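Local coordinates for protein cellulase (Uncultured bacterium, PDB 3WX5) that hydrolyses internal beta-1,4-glucosidic bonds of cellulose, as an endoglucanase of glycoside hydrolase family 12, at residues Tyr76-Leu81 / Ala218-Phe223; Ala121-Phe126 / Glu141-Leu146; Gly166-Val171 / Arg184-Val189. All coordinates share one frame; numbering follows the deposited sequence.

Contact 1 (Tyr76-Leu81 / Ala218-Phe223)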
loop_
_atom_site.group_PDB
_atom_site.type_symbol
_atom_site.label_atom_id
_atom_site.label_comp_id
_atom_site.label_asym_id
_atom_site.label_seq_id
_atom_site.Cartn_x
_atom_site.Cartn_y
_atom_site.Cartn_z
ATOM N N TYR A 76 8.515 -1.386 3.588
ATOM C CA TYR A 76 7.464 -1.164 2.591
ATOM C C TYR A 76 7.644 0.256 2.023
ATOM O O TYR A 76 6.894 1.175 2.349
ATOM C CB TYR A 76 6.097 -1.351 3.260
ATOM C CG TYR A 76 4.888 -1.121 2.341
ATOM C CD1 TYR A 76 4.672 -1.902 1.205
ATOM C CD2 TYR A 76 3.961 -0.123 2.635
ATOM C CE1 TYR A 76 3.517 -1.707 0.386
ATOM C CE2 TYR A 76 2.834 0.096 1.822
ATOM C CZ TYR A 76 2.620 -0.678 0.703
ATOM O OH TYR A 76 1.526 -0.407 -0.110
ATOM N N PRO A 77 8.703 0.458 1.221
ATOM C CA PRO A 77 8.799 1.706 0.437
ATOM C C PRO A 77 7.522 1.892 -0.396
ATOM O O PRO A 77 7.033 0.925 -1.001
ATOM C CB PRO A 77 9.995 1.456 -0.494
ATOM C CG PRO A 77 10.084 -0.083 -0.591
ATOM C CD PRO A 77 9.669 -0.571 0.785
ATOM N N ALA A 78 6.918 3.073 -0.321
ATOM C CA ALA A 78 5.538 3.244 -0.789
ATOM C C ALA A 78 5.228 4.693 -1.156
ATOM O O ALA A 78 5.899 5.601 -0.700
ATOM C CB ALA A 78 4.553 2.774 0.302
ATOM N N ILE A 79 4.172 4.884 -1.948
ATOM C CA ILE A 79 3.651 6.204 -2.241
ATOM C C ILE A 79 2.198 6.217 -1.753
ATOM O O ILE A 79 1.536 5.172 -1.731
ATOM C CB ILE A 79 3.724 6.539 -3.756
ATOM C CG1 ILE A 79 3.146 7.931 -4.032
ATOM C CG2 ILE A 79 3.109 5.418 -4.653
ATOM C CD1 ILE A 79 3.584 8.523 -5.408
ATOM N N TYR A 80 1.739 7.365 -1.270
ATOM C CA TYR A 80 0.390 7.410 -0.711
ATOM C C TYR A 80 -0.330 8.730 -0.899
ATOM O O TYR A 80 0.292 9.806 -0.999
ATOM C CB TYR A 80 0.375 6.974 0.771
ATOM C CG TYR A 80 0.985 7.941 1.758
ATOM C CD1 TYR A 80 0.198 8.894 2.399
ATOM C CD2 TYR A 80 2.301 7.783 2.193
ATOM C CE1 TYR A 80 0.750 9.769 3.347
ATOM C CE2 TYR A 80 2.853 8.625 3.165
ATOM C CZ TYR A 80 2.070 9.622 3.731
ATOM O OH TYR A 80 2.598 10.447 4.707
ATOM N N LEU A 81 -1.658 8.619 -0.862
ATOM C CA LEU A 81 -2.566 9.727 -0.640
ATOM C C LEU A 81 -3.194 9.572 0.739
ATOM O O LEU A 81 -3.530 8.459 1.149
ATOM C CB LEU A 81 -3.676 9.667 -1.688
ATOM C CG LEU A 81 -4.681 10.811 -1.516
ATOM C CD1 LEU A 81 -4.508 11.857 -2.581
ATOM C CD2 LEU A 81 -6.082 10.233 -1.531
ATOM N N ALA A 218 -5.667 6.380 4.604
ATOM C CA ALA A 218 -4.559 6.438 3.656
ATOM C C ALA A 218 -4.726 5.387 2.597
ATOM O O ALA A 218 -5.079 4.263 2.913
ATOM C CB ALA A 218 -3.222 6.193 4.395
ATOM N N VAL A 219 -4.388 5.743 1.358
ATOM C CA VAL A 219 -4.334 4.779 0.270
ATOM C C VAL A 219 -2.882 4.789 -0.214
ATOM O O VAL A 219 -2.412 5.817 -0.761
ATOM C CB VAL A 219 -5.257 5.224 -0.902
ATOM C CG1 VAL A 219 -5.167 4.222 -2.081
ATOM C CG2 VAL A 219 -6.705 5.324 -0.404
ATOM N N GLU A 220 -2.208 3.643 -0.078
ATOM C CA GLU A 220 -0.777 3.557 -0.379
ATOM C C GLU A 220 -0.555 2.435 -1.364
ATOM O O GLU A 220 -1.334 1.485 -1.418
ATOM C CB GLU A 220 0.038 3.281 0.900
ATOM C CG GLU A 220 -0.594 3.820 2.181
ATOM C CD GLU A 220 0.359 3.843 3.394
ATOM O OE1 GLU A 220 1.427 3.187 3.369
ATOM O OE2 GLU A 220 0.074 4.603 4.350
ATOM N N THR A 221 0.549 2.489 -2.101
ATOM C CA THR A 221 1.017 1.272 -2.740
ATOM C C THR A 221 2.538 1.256 -2.767
ATOM O O THR A 221 3.171 2.297 -2.564
ATOM C CB THR A 221 0.452 1.144 -4.167
ATOM O OG1 THR A 221 0.677 -0.193 -4.634
ATOM C CG2 THR A 221 1.143 2.172 -5.122
ATOM N N GLY A 222 3.124 0.075 -2.928
ATOM C CA GLY A 222 4.588 -0.054 -2.812
ATOM C C GLY A 222 4.961 -1.509 -2.809
ATOM O O GLY A 222 4.195 -2.334 -3.311
ATOM N N PHE A 223 6.082 -1.843 -2.168
ATOM C CA PHE A 223 6.598 -3.212 -2.228
ATOM C C PHE A 223 6.892 -3.630 -0.798
ATOM O O PHE A 223 7.706 -2.991 -0.126
ATOM C CB PHE A 223 7.900 -3.246 -3.037
ATOM C CG PHE A 223 7.757 -2.674 -4.435
ATOM C CD1 PHE A 223 7.210 -3.452 -5.449
ATOM C CD2 PHE A 223 8.088 -1.341 -4.706
ATOM C CE1 PHE A 223 7.044 -2.940 -6.735
ATOM C CE2 PHE A 223 7.896 -0.799 -5.999
ATOM C CZ PHE A 223 7.397 -1.612 -7.010
#
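Thr221 O accepts the shortest hydrogen bond between the two segments, from Ile79 N at 2.8 Å, while Ala78 CA and CB press on the same oxygen from beside that donor. Thr221 N returns the bond to Ile79 O, and a second pair of backbone bonds joins Leu81 with Val219. A further bond from Phe223 N to Pro77 O, 3.2 Å, carries the ladder past the short strand; Pro77 O also receives a CA-H...O contact from Gly222, whose lack of a side chain suits so close an approach. Strand 78-80 and the 218-222 part of strand 215-225 run antiparallel, their axes at 155°, in the larger sheet of the family 12 beta-sandwich, a jelly roll. On the face of Ile79 and Thr221, Ile79 CG2 meets Thr221 CG2 at 3.8 Å, crossing at a slant, and Phe237 of the other sheet packs on both residues. The opposite face carries Ala78, Tyr80 and Glu220. Tyr76 reaches that face with CG anti to the backbone N (chi1 179°), which sends its ring across the strand at Gly222, CE1 3.5 Å from Gly222 C. Glu220 OE1 stands at the ring edge in its plane, 3.7 Å from Tyr76 CE2, the carboxylate nearly coplanar with the ring (10°). The other oxygen, Glu220 OE2, is hydrogen-bonded to His84 ND1, and Glu220 CG lies 3.6 Å from Tyr80 CB. Tyr76 OH lies 3.2 Å from Thr221 CA and hydrogen-bonds Ala121 O on the next strand. A valine in place of Tyr76 would probably leave a gap beside Gly222 and take from Ala121 O its strong hydroxyl partner. The hydroxyl of Tyr80 is hydrogen-bonded to Ala87 O.

Contact 2 (Ala121-Phe126 / Glu141-Leu146)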
loop_
_atom_site.group_PDB
_atom_site.type_symbol
_atom_site.label_atom_id
_atom_site.label_comp_id
_atom_site.label_asym_id
_atom_site.label_seq_id
_atom_site.Cartn_x
_atom_site.Cartn_y
_atom_site.Cartn_z
ATOM N N ALA A 121 2.070 -4.252 -3.818
ATOM C CA ALA A 121 0.797 -4.330 -3.112
ATOM C C ALA A 121 0.309 -2.964 -2.658
ATOM O O ALA A 121 1.092 -2.151 -2.165
ATOM C CB ALA A 121 0.887 -5.287 -1.920
ATOM N N TYR A 122 -0.988 -2.725 -2.826
ATOM C CA TYR A 122 -1.644 -1.582 -2.168
ATOM C C TYR A 122 -1.742 -1.906 -0.665
ATOM O O TYR A 122 -1.811 -3.075 -0.282
ATOM C CB TYR A 122 -3.049 -1.426 -2.738
ATOM C CG TYR A 122 -3.091 -0.672 -4.047
ATOM C CD1 TYR A 122 -2.838 -1.315 -5.261
ATOM C CD2 TYR A 122 -3.304 0.690 -4.061
ATOM C CE1 TYR A 122 -2.882 -0.612 -6.453
ATOM C CE2 TYR A 122 -3.372 1.392 -5.241
ATOM C CZ TYR A 122 -3.121 0.744 -6.431
ATOM O OH TYR A 122 -3.171 1.439 -7.626
ATOM N N ASP A 123 -1.852 -0.869 0.153
ATOM C CA ASP A 123 -1.995 -0.999 1.606
ATOM C C ASP A 123 -2.899 0.163 2.006
ATOM O O ASP A 123 -2.539 1.317 1.769
ATOM C CB ASP A 123 -0.584 -0.854 2.251
ATOM C CG ASP A 123 -0.509 -1.474 3.633
ATOM O OD1 ASP A 123 -1.406 -2.261 3.927
ATOM O OD2 ASP A 123 0.466 -1.234 4.396
ATOM N N LEU A 124 -4.131 -0.131 2.440
ATOM C CA LEU A 124 -5.046 0.936 2.865
ATOM C C LEU A 124 -5.294 0.799 4.361
ATOM O O LEU A 124 -5.521 -0.311 4.858
ATOM C CB LEU A 124 -6.395 0.807 2.128
ATOM C CG LEU A 124 -6.472 1.288 0.670
ATOM C CD1 LEU A 124 -5.598 0.452 -0.234
ATOM C CD2 LEU A 124 -7.930 1.222 0.183
ATOM N N TRP A 125 -5.419 1.938 5.051
ATOM C CA TRP A 125 -5.431 1.924 6.508
ATOM C C TRP A 125 -6.741 2.568 6.971
ATOM O O TRP A 125 -7.129 3.627 6.469
ATOM C CB TRP A 125 -4.225 2.704 7.086
ATOM C CG TRP A 125 -2.931 1.945 7.041
ATOM C CD1 TRP A 125 -1.867 2.166 6.203
ATOM C CD2 TRP A 125 -2.575 0.816 7.851
ATOM N NE1 TRP A 125 -0.866 1.263 6.475
ATOM C CE2 TRP A 125 -1.297 0.386 7.433
ATOM C CE3 TRP A 125 -3.206 0.142 8.901
ATOM C CZ2 TRP A 125 -0.603 -0.649 8.084
ATOM C CZ3 TRP A 125 -2.536 -0.925 9.512
ATOM C CH2 TRP A 125 -1.280 -1.358 9.041
ATOM N N PHE A 126 -7.381 1.921 7.935
ATOM C CA PHE A 126 -8.674 2.354 8.481
ATOM C C PHE A 126 -8.639 2.381 10.009
ATOM O O PHE A 126 -7.993 1.548 10.646
ATOM C CB PHE A 126 -9.770 1.366 8.072
ATOM C CG PHE A 126 -9.836 1.111 6.590
ATOM C CD1 PHE A 126 -8.942 0.233 5.980
ATOM C CD2 PHE A 126 -10.852 1.666 5.823
ATOM C CE1 PHE A 126 -8.984 0.030 4.589
ATOM C CE2 PHE A 126 -10.960 1.377 4.465
ATOM C CZ PHE A 126 -10.040 0.519 3.861
ATOM N N GLU A 141 -6.381 -3.018 8.096
ATOM C CA GLU A 141 -5.451 -2.806 7.019
ATOM C C GLU A 141 -5.951 -3.682 5.886
ATOM O O GLU A 141 -6.195 -4.888 6.084
ATOM C CB GLU A 141 -4.046 -3.277 7.433
ATOM C CG GLU A 141 -3.027 -3.293 6.280
ATOM C CD GLU A 141 -1.672 -3.865 6.700
ATOM O OE1 GLU A 141 -1.552 -4.436 7.809
ATOM O OE2 GLU A 141 -0.709 -3.720 5.924
ATOM N N LEU A 142 -6.097 -3.075 4.711
ATOM C CA LEU A 142 -6.545 -3.805 3.534
ATOM C C LEU A 142 -5.461 -3.753 2.471
ATOM O O LEU A 142 -5.055 -2.679 2.030
ATOM C CB LEU A 142 -7.866 -3.231 3.013
ATOM C CG LEU A 142 -8.581 -3.996 1.896
ATOM C CD1 LEU A 142 -10.091 -3.607 1.828
ATOM C CD2 LEU A 142 -7.909 -3.747 0.556
ATOM N N MET A 143 -4.922 -4.916 2.141
ATOM C CA MET A 143 -3.881 -5.008 1.130
ATOM C C MET A 143 -4.445 -5.587 -0.173
ATOM O O MET A 143 -5.326 -6.449 -0.152
ATOM C CB MET A 143 -2.730 -5.910 1.603
ATOM C CG MET A 143 -2.104 -5.536 2.944
ATOM S SD MET A 143 -0.366 -6.114 3.027
ATOM C CE MET A 143 0.516 -4.904 1.997
ATOM N N ILE A 144 -3.796 -5.235 -1.279
ATOM C CA ILE A 144 -4.151 -5.794 -2.583
ATOM C C ILE A 144 -2.854 -6.149 -3.265
ATOM O O ILE A 144 -2.099 -5.252 -3.647
ATOM C CB ILE A 144 -4.898 -4.789 -3.454
ATOM C CG1 ILE A 144 -6.189 -4.354 -2.745
ATOM C CG2 ILE A 144 -5.255 -5.452 -4.804
ATOM C CD1 ILE A 144 -6.908 -3.165 -3.392
ATOM N N TRP A 145 -2.565 -7.451 -3.333
ATOM C CA TRP A 145 -1.269 -7.929 -3.821
ATOM C C TRP A 145 -1.394 -8.193 -5.324
ATOM O O TRP A 145 -2.229 -8.988 -5.749
ATOM C CB TRP A 145 -0.880 -9.249 -3.134
ATOM C CG TRP A 145 -0.510 -9.161 -1.648
ATOM C CD1 TRP A 145 -0.982 -8.261 -0.715
ATOM C CD2 TRP A 145 0.400 -10.027 -0.949
ATOM N NE1 TRP A 145 -0.381 -8.504 0.515
ATOM C CE2 TRP A 145 0.429 -9.609 0.404
ATOM C CE3 TRP A 145 1.157 -11.152 -1.330
ATOM C CZ2 TRP A 145 1.255 -10.217 1.359
ATOM C CZ3 TRP A 145 1.950 -11.799 -0.361
ATOM C CH2 TRP A 145 1.974 -11.338 0.969
ATOM N N LEU A 146 -0.548 -7.538 -6.114
ATOM C CA LEU A 146 -0.620 -7.610 -7.576
ATOM C C LEU A 146 0.468 -8.488 -8.177
ATOM O O LEU A 146 0.296 -9.059 -9.262
ATOM C CB LEU A 146 -0.511 -6.203 -8.181
ATOM C CG LEU A 146 -1.601 -5.244 -7.689
ATOM C CD1 LEU A 146 -1.304 -3.853 -8.202
ATOM C CD2 LEU A 146 -3.013 -5.721 -8.142
#
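Glu141 CB sits over the six-membered ring of Trp125, 3.8 Å from its centroid, a CH-pi contact between two successive strands of the jelly-roll sheet that run antiparallel at 172°. The rest of the glutamate chain follows the indole in the same direction. A trans first torsion (171°) and an extended chain beyond it bring Glu141 OE2 to 2.6 Å from Asp123 OD1, the two carboxylate planes turned 44° apart. Glu141 OE1 lies 3.3 Å from Trp125 CH2 and takes a hydrogen bond from Trp178 NE1. These acids and the indole share one face of the sheet, consistent with the concave, substrate-binding side of family 12 enzymes. On the other face, Leu142 CB packs on Phe126 CE1 at 3.8 Å, and Phe200 of helix 197-206 touches the leucine. The backbone of Leu142 and Leu124 is joined by two bonds, the shorter from Leu124 N to Leu142 O, 2.7 Å. Met143 returns to the carboxylate side. The bend at the end of its chain turns the methyl CE toward the neighbouring strand, where it meets Tyr122 O, Asp123 OD1 and Ala121 CB. Met143 SD also receives a weak bond from Trp145 NE1 (3.5 Å). Ile144 CB packs against Tyr122 CB, and the backbones of this pair exchange two bonds; on the same face Tyr122 stretches out to hydrogen-bond Ser106 OG with its hydroxyl. Trp145 CD1 lies against Ala121 CB. Leu146 comes last, its CD1 touching the edge of the Tyr122 ring near its plane, 4.0 Å from CE1.

Contact 3 (Gly166-Val171 / Arg184-Val189)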
loop_
_atom_site.group_PDB
_atom_site.type_symbol
_atom_site.label_atom_id
_atom_site.label_comp_id
_atom_site.label_asym_id
_atom_site.label_seq_id
_atom_site.Cartn_x
_atom_site.Cartn_y
_atom_site.Cartn_z
ATOM N N GLY A 166 -12.914 -6.606 -11.647
ATOM C CA GLY A 166 -12.538 -7.042 -12.987
ATOM C C GLY A 166 -11.534 -8.181 -12.976
ATOM O O GLY A 166 -10.958 -8.507 -14.007
ATOM N N ALA A 167 -11.284 -8.752 -11.796
ATOM C CA ALA A 167 -10.334 -9.854 -11.655
ATOM C C ALA A 167 -10.737 -10.732 -10.491
ATOM O O ALA A 167 -11.791 -10.515 -9.899
ATOM C CB ALA A 167 -8.909 -9.310 -11.460
ATOM N N THR A 168 -9.947 -11.785 -10.259
ATOM C CA THR A 168 -10.198 -12.782 -9.233
ATOM C C THR A 168 -9.095 -12.703 -8.172
ATOM O O THR A 168 -7.915 -12.514 -8.522
ATOM C CB THR A 168 -10.213 -14.204 -9.910
ATOM O OG1 THR A 168 -11.374 -14.239 -10.761
ATOM C CG2 THR A 168 -10.386 -15.283 -8.881
ATOM N N TRP A 169 -9.479 -12.889 -6.904
ATOM C CA TRP A 169 -8.585 -12.706 -5.746
ATOM C C TRP A 169 -8.804 -13.773 -4.679
ATOM O O TRP A 169 -9.928 -14.112 -4.348
ATOM C CB TRP A 169 -8.806 -11.316 -5.102
ATOM C CG TRP A 169 -8.928 -10.190 -6.142
ATOM C CD1 TRP A 169 -10.055 -9.857 -6.864
ATOM C CD2 TRP A 169 -7.885 -9.307 -6.601
ATOM N NE1 TRP A 169 -9.743 -8.878 -7.795
ATOM C CE2 TRP A 169 -8.431 -8.511 -7.641
ATOM C CE3 TRP A 169 -6.546 -9.100 -6.228
ATOM C CZ2 TRP A 169 -7.704 -7.486 -8.263
ATOM C CZ3 TRP A 169 -5.807 -8.133 -6.904
ATOM C CH2 TRP A 169 -6.393 -7.342 -7.922
ATOM N N GLU A 170 -7.706 -14.212 -4.073
ATOM C CA GLU A 170 -7.723 -14.887 -2.771
ATOM C C GLU A 170 -7.976 -13.900 -1.662
ATOM O O GLU A 170 -7.356 -12.841 -1.648
ATOM C CB GLU A 170 -6.349 -15.522 -2.516
ATOM C CG GLU A 170 -5.885 -16.463 -3.647
ATOM C CD GLU A 170 -4.485 -16.980 -3.426
ATOM O OE1 GLU A 170 -3.928 -16.723 -2.349
ATOM O OE2 GLU A 170 -3.911 -17.605 -4.346
ATOM N N VAL A 171 -8.833 -14.259 -0.697
ATOM C CA VAL A 171 -9.063 -13.386 0.449
ATOM C C VAL A 171 -8.392 -13.994 1.680
ATOM O O VAL A 171 -8.597 -15.182 1.973
ATOM C CB VAL A 171 -10.580 -13.185 0.719
ATOM C CG1 VAL A 171 -10.797 -12.137 1.772
ATOM C CG2 VAL A 171 -11.319 -12.774 -0.586
ATOM N N ARG A 184 -5.113 -11.292 -2.732
ATOM C CA ARG A 184 -3.979 -11.644 -3.569
ATOM C C ARG A 184 -4.517 -12.027 -4.940
ATOM O O ARG A 184 -5.242 -13.019 -5.059
ATOM C CB ARG A 184 -3.217 -12.834 -2.958
ATOM C CG ARG A 184 -1.924 -13.156 -3.706
ATOM C CD ARG A 184 -1.256 -14.457 -3.204
ATOM N NE ARG A 184 0.168 -14.380 -3.503
ATOM C CZ ARG A 184 1.127 -14.920 -2.750
ATOM N NH1 ARG A 184 0.803 -15.692 -1.710
ATOM N NH2 ARG A 184 2.406 -14.682 -3.042
ATOM N N ARG A 185 -4.049 -11.359 -5.992
ATOM C CA ARG A 185 -4.616 -11.619 -7.334
ATOM C C ARG A 185 -4.280 -13.066 -7.702
ATOM O O ARG A 185 -3.204 -13.553 -7.334
ATOM C CB ARG A 185 -4.004 -10.676 -8.372
ATOM C CG ARG A 185 -4.936 -10.411 -9.557
ATOM C CD ARG A 185 -4.296 -9.379 -10.488
ATOM N NE ARG A 185 -5.199 -8.937 -11.556
ATOM C CZ ARG A 185 -5.460 -9.629 -12.657
ATOM N NH1 ARG A 185 -4.873 -10.815 -12.867
ATOM N NH2 ARG A 185 -6.231 -9.081 -13.601
ATOM N N THR A 186 -5.208 -13.768 -8.347
ATOM C CA THR A 186 -4.998 -15.202 -8.645
ATOM C C THR A 186 -3.909 -15.387 -9.699
ATOM O O THR A 186 -3.292 -16.462 -9.785
ATOM C CB THR A 186 -6.298 -15.914 -9.105
ATOM O OG1 THR A 186 -6.835 -15.229 -10.229
ATOM C CG2 THR A 186 -7.360 -15.899 -7.991
ATOM N N THR A 187 -3.733 -14.379 -10.562
ATOM C CA THR A 187 -2.504 -14.268 -11.352
ATOM C C THR A 187 -1.900 -12.879 -11.276
ATOM O O THR A 187 -2.626 -11.884 -11.205
ATOM C CB THR A 187 -2.719 -14.632 -12.850
ATOM O OG1 THR A 187 -3.664 -13.737 -13.421
ATOM C CG2 THR A 187 -3.256 -16.066 -12.981
ATOM N N PRO A 188 -0.564 -12.797 -11.290
ATOM C CA PRO A 188 0.096 -11.489 -11.097
ATOM C C PRO A 188 -0.051 -10.566 -12.310
ATOM O O PRO A 188 -0.230 -11.060 -13.424
ATOM C CB PRO A 188 1.562 -11.856 -10.835
ATOM C CG PRO A 188 1.716 -13.286 -11.366
ATOM C CD PRO A 188 0.380 -13.938 -11.354
ATOM N N VAL A 189 -0.046 -9.244 -12.088
ATOM C CA VAL A 189 0.015 -8.262 -13.164
ATOM C C VAL A 189 1.138 -7.261 -12.896
ATOM O O VAL A 189 1.709 -7.247 -11.811
ATOM C CB VAL A 189 -1.304 -7.449 -13.274
ATOM C CG1 VAL A 189 -2.445 -8.311 -13.849
ATOM C CG2 VAL A 189 -1.689 -6.842 -11.938
HETATM O O HOH W 1 -2.637 -16.048 -6.237
HETATM O O HOH W 2 -1.339 -17.483 -2.050
#
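A beta hairpin of strands 167-175 and 179-185 ends here, at the periphery of the larger jelly-roll sheet, where the second strand gives way to a loop. Glu170 and Arg184 are its last hydrogen-bonded pair with both bonds made: Glu170 N to Arg184 O and Arg184 N to Glu170 O. Thr186 N then bonds Thr168 O, 3.0 Å, keeping the loop start attached. Trp169 and Arg185 form the non-hydrogen-bonded pair between them, and their side chains cross. Arg185 CG rests over the face of the indole, 3.8 Å from the centroid of its six-membered ring, with CB beside CZ3. The arginine chain leaves opposite the amide nitrogen (chi1 -153°) and stays extended to NE, which carries the guanidinium beyond the ring, steeply inclined to it (77°) and too far away for more than a weak cation-pi attraction. There it is held between two carbons on opposite faces, Ala167 CB at 3.4 Å from Arg185 NH2 and Val189 CG1 at 3.4 Å above the plane, while Thr187 O accepts a bond from NH1 within that plane. The indole NE1 of Trp169 bonds Leu164 O, and Phe200 meets the ring edge-to-face. On the other side of the hairpin Glu170 and Arg184 lie alongside one another without a direct salt bridge, Glu170 OE1 coming 3.6 Å from Arg184 CD. Glu170 OE1 takes a bond from Trp172 NE1, whereas Arg184 NH2 bonds Val152 O and its guanidinium makes a cation-pi contact with Trp148. Water bridges Glu170 OE2 and Arg185 O, 2.8 Å from the carboxylate oxygen. The methyls Thr168 CG2 and Thr186 CG2 are pressed to 3.2 Å, tighter than ordinary van der Waals contact.

In the fold
Following the chain from the N terminus, 76-81 opens first and finds its partner 218-223 only near the end, so contact 1 closes a long loop in which contacts 2 and 3 are both nested. Within it, contact 2 closes a short loop between 121-126 and 141-146, and contact 3 another between 166-171 and 184-189; these two follow in series without crossing. All belong to one sheet. Strand 215-225 of contact 1 neighbours strand 117-127 of contact 2, through Glu220 O and Asp123 N, and strand 140-149 neighbours strand 179-185 of contact 3 in parallel, through Trp145 O and Arg185 N. Contacts 1 and 3 stay about 9 Å apart at their nearest atoms.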